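Local structure of hypothetical sugar ABC-transporter sugar binding protein (Arthrobacter globiformis, 7BVT) at residues A[288-296]-A[364-372]; A[141-149]-A[275-283]. The protein binds cyclic alpha-maltosyl-1,6-maltose, a cyclic tetrasaccharide, and probably hands it to an ABC transporter for uptake into the bacterium. All coordinates share one frame; numbering follows the deposited sequence.

Contact 1: residues A[288-296]-A[364-372]; sequences GEPATNLGG and QMADAHARP. With GLC (alpha-D-glucopyranose), chain B.
Leu294 closes on Ala368 where residues 288-296 and 364-372 pack most tightly: its CG lies 3.5 Å from Ala368 CB, closer than usual for two carbons. With CG beside the backbone N (chi1 -70°), the branch is directed at residues 364-372, and CD2 also meets Met365 SD at 3.8 Å. The methyl CG2 of Thr292 touches both Ala368 CB and Gln364 CB, while Thr292 OG1 and Gln364 NE2 bond to Leu142 O. A short parallel pairing holds the backbones together, with His369 N giving Thr292 O a nearly straight bond (2.8 Å, 173°) and Leu294 N turning back to His369 O. In this type II periplasmic binding fold the pairing adds strand 368-369 to the sheet beside the sugar pocket. There the guanidinium of Arg371 bonds through NH1 to Leu294 O and to glucose O3 (3.0 Å), and through NH2 to glucose O4 (2.8 Å); Glu195 supplies a salt bridge. A leucine here would probably leave these sugar hydroxyls and Glu195 without their cationic partner and Leu294 O without its NH1 donor. One water accepts from Arg371 N and NE and donates to Asn293 OD1 and Leu294 O, while Asn293 ND2 bonds to Trp199 O. The far end is looser: Asp367 OD2 stays 3.7 Å from Pro290 CB, and a water in the ring plane of His369, 2.7 Å from its NE2, leads to Glu289 OE1 and Pro290 O.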
# COMPACT_ATOMS: atom_id res chain seq x y z
N GLY A 288 15.46 11.11 11.54
CA GLY A 288 14.85 9.84 11.14
C GLY A 288 15.30 9.40 9.77
O GLY A 288 16.45 9.64 9.37
N GLU A 289 14.42 8.69 9.07
CA GLU A 289 14.77 8.01 7.81
C GLU A 289 13.56 8.05 6.89
O GLU A 289 12.40 8.17 7.32
CB GLU A 289 15.17 6.54 8.05
CG GLU A 289 14.00 5.70 8.54
CD GLU A 289 14.36 4.37 9.19
OE1 GLU A 289 14.23 3.35 8.51
OE2 GLU A 289 14.74 4.36 10.38
N PRO A 290 13.79 7.92 5.58
CA PRO A 290 12.70 7.83 4.63
C PRO A 290 11.95 6.52 4.86
O PRO A 290 12.55 5.50 5.13
CB PRO A 290 13.40 7.84 3.25
CG PRO A 290 14.79 8.34 3.54
CD PRO A 290 15.12 7.89 4.95
N ALA A 291 10.63 6.58 4.72
CA ALA A 291 9.79 5.37 4.74
C ALA A 291 8.48 5.67 4.05
O ALA A 291 8.02 6.80 4.14
CB ALA A 291 9.52 4.91 6.16
N THR A 292 7.87 4.61 3.54
CA THR A 292 6.47 4.65 3.13
C THR A 292 5.84 3.27 3.33
O THR A 292 6.51 2.38 3.86
CB THR A 292 6.34 5.23 1.73
OG1 THR A 292 4.94 5.43 1.54
CG2 THR A 292 6.90 4.32 0.67
N ASN A 293 4.55 3.17 2.98
CA ASN A 293 3.71 1.98 3.23
C ASN A 293 3.29 1.39 1.87
O ASN A 293 2.97 2.18 0.98
CB ASN A 293 2.48 2.38 4.04
CG ASN A 293 2.04 1.32 5.00
OD1 ASN A 293 2.38 0.14 4.85
ND2 ASN A 293 1.28 1.76 5.96
N LEU A 294 3.37 0.08 1.71
CA LEU A 294 3.05 -0.64 0.46
C LEU A 294 1.61 -1.10 0.40
O LEU A 294 1.11 -1.69 1.35
CB LEU A 294 3.97 -1.83 0.29
CG LEU A 294 5.42 -1.49 -0.01
CD1 LEU A 294 6.35 -2.64 0.33
CD2 LEU A 294 5.56 -1.08 -1.47
N GLY A 295 0.97 -0.86 -0.74
CA GLY A 295 -0.31 -1.48 -1.10
C GLY A 295 -0.17 -2.31 -2.34
O GLY A 295 0.95 -2.46 -2.85
N GLY A 296 -1.29 -2.82 -2.79
CA GLY A 296 -1.35 -3.50 -4.08
C GLY A 296 -1.72 -4.96 -3.97
O GLY A 296 -2.04 -5.44 -2.85
N GLN A 364 10.59 5.49 -4.06
CA GLN A 364 10.27 5.13 -2.65
C GLN A 364 10.19 3.61 -2.52
O GLN A 364 10.11 3.15 -1.38
CB GLN A 364 8.93 5.70 -2.19
CG GLN A 364 9.05 7.19 -1.88
CD GLN A 364 7.80 7.74 -1.22
OE1 GLN A 364 7.91 8.55 -0.28
NE2 GLN A 364 6.60 7.34 -1.67
N MET A 365 10.13 2.82 -3.62
CA MET A 365 9.99 1.35 -3.47
C MET A 365 11.16 0.83 -2.63
O MET A 365 10.94 -0.08 -1.85
CB MET A 365 9.90 0.65 -4.82
CG MET A 365 8.57 0.89 -5.51
SD MET A 365 7.16 0.25 -4.66
CE MET A 365 7.50 -1.51 -4.75
N ALA A 366 12.32 1.48 -2.68
CA ALA A 366 13.52 1.08 -1.94
C ALA A 366 13.34 1.25 -0.43
O ALA A 366 13.98 0.50 0.32
CB ALA A 366 14.69 1.91 -2.45
N ASP A 367 12.52 2.20 0.00
CA ASP A 367 12.35 2.52 1.44
C ASP A 367 10.99 2.07 1.97
O ASP A 367 10.63 2.49 3.06
CB ASP A 367 12.56 4.02 1.61
CG ASP A 367 13.95 4.49 1.18
OD1 ASP A 367 14.94 3.84 1.58
OD2 ASP A 367 14.03 5.50 0.50
N ALA A 368 10.22 1.33 1.20
CA ALA A 368 8.82 1.07 1.53
C ALA A 368 8.76 -0.14 2.46
O ALA A 368 9.56 -1.16 2.29
CB ALA A 368 7.99 0.82 0.30
N HIS A 369 7.86 -0.05 3.43
CA HIS A 369 7.59 -1.13 4.38
C HIS A 369 6.28 -1.78 4.04
O HIS A 369 5.43 -1.10 3.50
CB HIS A 369 7.52 -0.58 5.80
CG HIS A 369 8.77 0.01 6.34
ND1 HIS A 369 9.26 -0.36 7.57
CD2 HIS A 369 9.58 1.00 5.90
CE1 HIS A 369 10.36 0.29 7.82
NE2 HIS A 369 10.56 1.17 6.85
N ALA A 370 6.10 -3.04 4.45
CA ALA A 370 4.79 -3.71 4.46
C ALA A 370 4.27 -3.81 5.89
O ALA A 370 5.07 -4.02 6.80
CB ALA A 370 4.89 -5.11 3.87
N ARG A 371 2.95 -3.71 6.01
CA ARG A 371 2.17 -3.98 7.24
C ARG A 371 2.48 -5.39 7.71
O ARG A 371 2.98 -6.25 6.97
CB ARG A 371 0.71 -3.71 6.95
CG ARG A 371 0.42 -2.19 6.96
CD ARG A 371 -0.88 -1.81 6.32
NE ARG A 371 -0.79 -2.00 4.88
CZ ARG A 371 -1.79 -1.90 4.04
NH1 ARG A 371 -1.60 -2.10 2.73
NH2 ARG A 371 -2.97 -1.51 4.49
N PRO A 372 2.25 -5.67 9.01
CA PRO A 372 2.52 -7.00 9.52
C PRO A 372 1.53 -8.04 8.97
O PRO A 372 0.36 -7.77 8.74
CB PRO A 372 2.33 -6.87 11.01
CG PRO A 372 1.35 -5.73 11.13
CD PRO A 372 1.72 -4.75 10.02
C1 GLC B . -4.77 0.89 -1.21
C2 GLC B . -3.81 -0.26 -1.05
C3 GLC B . -4.24 -1.15 0.08
C4 GLC B . -4.40 -0.28 1.34
C5 GLC B . -5.46 0.78 1.09
C6 GLC B . -5.62 1.69 2.32
O2 GLC B . -3.67 -0.88 -2.32
O3 GLC B . -3.28 -2.20 0.24
O4 GLC B . -4.83 -1.04 2.45
O5 GLC B . -5.02 1.60 0.03
O6 GLC B . -6.90 2.32 2.24
O HOH W 1 12.54 2.99 6.37
O HOH W 2 15.12 4.58 4.66
O HOH W 3 1.79 -2.26 3.74

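Contact 2: residues A[141-149]-A[275-283]; sequences NLGYMYNKT and FEFGTAQVP
Tyr146 O is gripped by two neighbouring residues of strand 277-280: Gly278 N donates to it over 2.8 Å (166°), and Phe277 CA adds a weaker C-H contact. Tyr146 N returns a bond to Gly278 O; toward one end Tyr144 and Ala280 bond reciprocally, and at the other Lys148 N, starting helix 148-153, donates to Glu276 O. Strand 277-280 lies antiparallel to strand 140-147 in the mixed sheet of this binding-protein fold, and Leu142 on the latter touches bound glucose. Tyr146 turns its ring back over Gly278: CG sits between the backbone N and the carbonyl carbon (chi1 70°), which brings CE1 within 3.4 Å of Gly278 CA, where a side chain on Gly278 would collide. Tyr146 OH bonds to Pro158 O. On the face that carries Met145 and Phe277, Met145 SD stands 4.9 Å from the Phe277 ring centroid, obliquely, in a Met-aromatic contact; Arg357 adds a cation-pi contact. At the end of the pairing the Asn147 amide lies flat on the Phe275 ring, the planes 2° apart and ND2 3.5 Å from Phe275 CG. Asn147 is the N-cap residue, its OD1 bonding to Leu150 N, so one amide both stacks and caps. Lys148 NZ reaches Glu276 OE2 in a long salt bridge (3.9 Å), with Glu159 its stronger partner. The backbone bonds thus set the strand alignment, whereas the Glu276 carboxylate probably adds only a mild electrostatic pull.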
# COMPACT_ATOMS: atom_id res chain seq x y z
N ASN A 141 2.35 2.82 -3.27
CA ASN A 141 2.84 3.34 -1.99
C ASN A 141 2.36 4.77 -1.79
O ASN A 141 1.72 5.37 -2.67
CB ASN A 141 4.34 3.12 -1.81
CG ASN A 141 5.20 3.96 -2.72
OD1 ASN A 141 5.01 5.19 -2.84
ND2 ASN A 141 6.19 3.33 -3.30
N LEU A 142 2.51 5.21 -0.56
CA LEU A 142 2.04 6.55 -0.17
C LEU A 142 3.14 7.55 -0.45
O LEU A 142 4.29 7.32 -0.10
CB LEU A 142 1.64 6.57 1.30
CG LEU A 142 0.34 5.87 1.61
CD1 LEU A 142 0.17 5.74 3.14
CD2 LEU A 142 -0.82 6.63 1.08
N GLY A 143 2.72 8.69 -0.96
CA GLY A 143 3.61 9.79 -1.29
C GLY A 143 3.02 11.09 -0.84
O GLY A 143 1.89 11.13 -0.33
N TYR A 144 3.77 12.14 -1.06
CA TYR A 144 3.31 13.51 -0.72
C TYR A 144 2.83 14.17 -2.00
O TYR A 144 3.58 14.23 -2.95
CB TYR A 144 4.47 14.27 -0.08
CG TYR A 144 4.17 15.70 0.27
CD1 TYR A 144 3.51 16.00 1.45
CD2 TYR A 144 4.52 16.74 -0.56
CE1 TYR A 144 3.20 17.31 1.81
CE2 TYR A 144 4.20 18.05 -0.23
CZ TYR A 144 3.52 18.33 0.93
OH TYR A 144 3.28 19.63 1.27
N MET A 145 1.62 14.66 -1.97
CA MET A 145 1.06 15.45 -3.12
C MET A 145 0.72 16.83 -2.61
O MET A 145 0.33 17.00 -1.47
CB MET A 145 -0.19 14.81 -3.69
CG MET A 145 0.03 13.71 -4.61
SD MET A 145 -1.53 13.44 -5.56
CE MET A 145 -0.89 12.17 -6.65
N TYR A 146 0.88 17.83 -3.47
CA TYR A 146 0.61 19.21 -3.07
C TYR A 146 0.06 19.99 -4.25
O TYR A 146 0.28 19.62 -5.41
CB TYR A 146 1.88 19.84 -2.50
CG TYR A 146 2.97 20.11 -3.48
CD1 TYR A 146 3.84 19.13 -3.94
CD2 TYR A 146 3.18 21.42 -3.94
CE1 TYR A 146 4.86 19.41 -4.85
CE2 TYR A 146 4.23 21.72 -4.78
CZ TYR A 146 5.05 20.71 -5.28
OH TYR A 146 6.08 21.03 -6.15
N ASN A 147 -0.54 21.11 -3.90
CA ASN A 147 -1.20 22.01 -4.88
C ASN A 147 -0.23 23.15 -5.18
O ASN A 147 -0.00 24.00 -4.30
CB ASN A 147 -2.51 22.48 -4.31
CG ASN A 147 -3.30 23.43 -5.19
OD1 ASN A 147 -2.70 24.16 -5.97
ND2 ASN A 147 -4.60 23.39 -5.05
N LYS A 148 0.30 23.19 -6.40
CA LYS A 148 1.35 24.17 -6.72
C LYS A 148 0.74 25.57 -6.71
O LYS A 148 1.43 26.53 -6.31
CB LYS A 148 1.99 23.85 -8.08
CG LYS A 148 2.66 22.50 -8.19
CD LYS A 148 3.66 22.49 -9.37
CE LYS A 148 4.15 21.10 -9.70
NZ LYS A 148 5.12 21.15 -10.82
N THR A 149 -0.50 25.72 -7.19
CA THR A 149 -1.12 27.07 -7.29
C THR A 149 -1.30 27.64 -5.88
O THR A 149 -0.93 28.83 -5.63
CB THR A 149 -2.47 27.02 -8.01
OG1 THR A 149 -2.10 26.47 -9.28
CG2 THR A 149 -3.13 28.40 -8.05
N PHE A 275 -6.51 20.37 -10.27
CA PHE A 275 -5.57 21.51 -10.09
C PHE A 275 -4.16 21.04 -10.44
O PHE A 275 -4.03 19.82 -10.68
CB PHE A 275 -5.67 22.12 -8.68
CG PHE A 275 -5.55 21.12 -7.55
CD1 PHE A 275 -4.30 20.65 -7.16
CD2 PHE A 275 -6.67 20.55 -6.97
CE1 PHE A 275 -4.19 19.69 -6.16
CE2 PHE A 275 -6.55 19.57 -6.00
CZ PHE A 275 -5.31 19.15 -5.59
N GLU A 276 -3.19 21.96 -10.54
CA GLU A 276 -1.76 21.72 -10.83
C GLU A 276 -1.18 21.10 -9.56
O GLU A 276 -0.93 21.81 -8.59
CB GLU A 276 -1.00 22.95 -11.26
CG GLU A 276 0.49 22.74 -11.55
CD GLU A 276 0.87 22.21 -12.93
OE1 GLU A 276 -0.05 22.12 -13.80
OE2 GLU A 276 2.08 21.88 -13.16
N PHE A 277 -0.98 19.79 -9.59
CA PHE A 277 -0.38 19.08 -8.44
C PHE A 277 1.07 18.74 -8.70
O PHE A 277 1.52 18.49 -9.85
CB PHE A 277 -1.21 17.85 -8.10
CG PHE A 277 -1.12 16.70 -9.06
CD1 PHE A 277 -1.97 16.63 -10.15
CD2 PHE A 277 -0.21 15.67 -8.86
CE1 PHE A 277 -1.90 15.57 -11.03
CE2 PHE A 277 -0.14 14.62 -9.75
CZ PHE A 277 -0.97 14.57 -10.84
N GLY A 278 1.81 18.63 -7.60
CA GLY A 278 3.18 18.13 -7.54
C GLY A 278 3.25 16.90 -6.64
O GLY A 278 2.26 16.62 -5.92
N THR A 279 4.34 16.18 -6.75
CA THR A 279 4.53 14.96 -5.93
C THR A 279 5.93 15.00 -5.37
O THR A 279 6.86 15.65 -5.93
CB THR A 279 4.25 13.69 -6.75
OG1 THR A 279 5.29 13.61 -7.72
CG2 THR A 279 2.88 13.66 -7.37
N ALA A 280 6.14 14.30 -4.26
CA ALA A 280 7.47 14.15 -3.68
C ALA A 280 7.52 12.96 -2.75
O ALA A 280 6.43 12.45 -2.37
CB ALA A 280 7.85 15.38 -2.88
N GLN A 281 8.74 12.58 -2.43
CA GLN A 281 9.01 11.67 -1.30
C GLN A 281 8.25 12.18 -0.08
O GLN A 281 8.17 13.41 0.14
CB GLN A 281 10.53 11.63 -1.09
CG GLN A 281 10.96 10.85 0.14
CD GLN A 281 12.45 10.80 0.30
OE1 GLN A 281 13.07 9.75 0.11
NE2 GLN A 281 13.05 11.94 0.59
N VAL A 282 7.74 11.28 0.77
CA VAL A 282 7.05 11.72 2.01
C VAL A 282 8.05 12.44 2.89
O VAL A 282 9.12 11.90 3.17
CB VAL A 282 6.41 10.58 2.80
CG1 VAL A 282 5.65 11.19 3.97
CG2 VAL A 282 5.43 9.81 1.92
N PRO A 283 7.76 13.69 3.33
CA PRO A 283 8.71 14.36 4.23
C PRO A 283 9.00 13.52 5.47
O PRO A 283 8.07 12.92 6.02
CB PRO A 283 8.05 15.66 4.61
CG PRO A 283 7.17 15.96 3.40
CD PRO A 283 6.67 14.60 2.95

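Overall arrangement
Contacts 1 and 2 lie in one mixed sheet, their centres about 17 Å apart, and follow one another along the chain: residues 141-149 pair with 275-283 before 288-296 pair with 364-372. Strands 140-147 and 292-301 are neighbours in that sheet, so each contact adds a further strand, 277-280 or 368-369, to this pair. They touch directly: Asn293 O packs 3.2 Å from Asn141 CB. Both reach the glycan pocket, contact 2 with Leu142 and contact 1 with Gly295, Gly296 and Arg371. Segments distant in sequence are thereby brought together by a common sheet to form part of one sugar-binding surface.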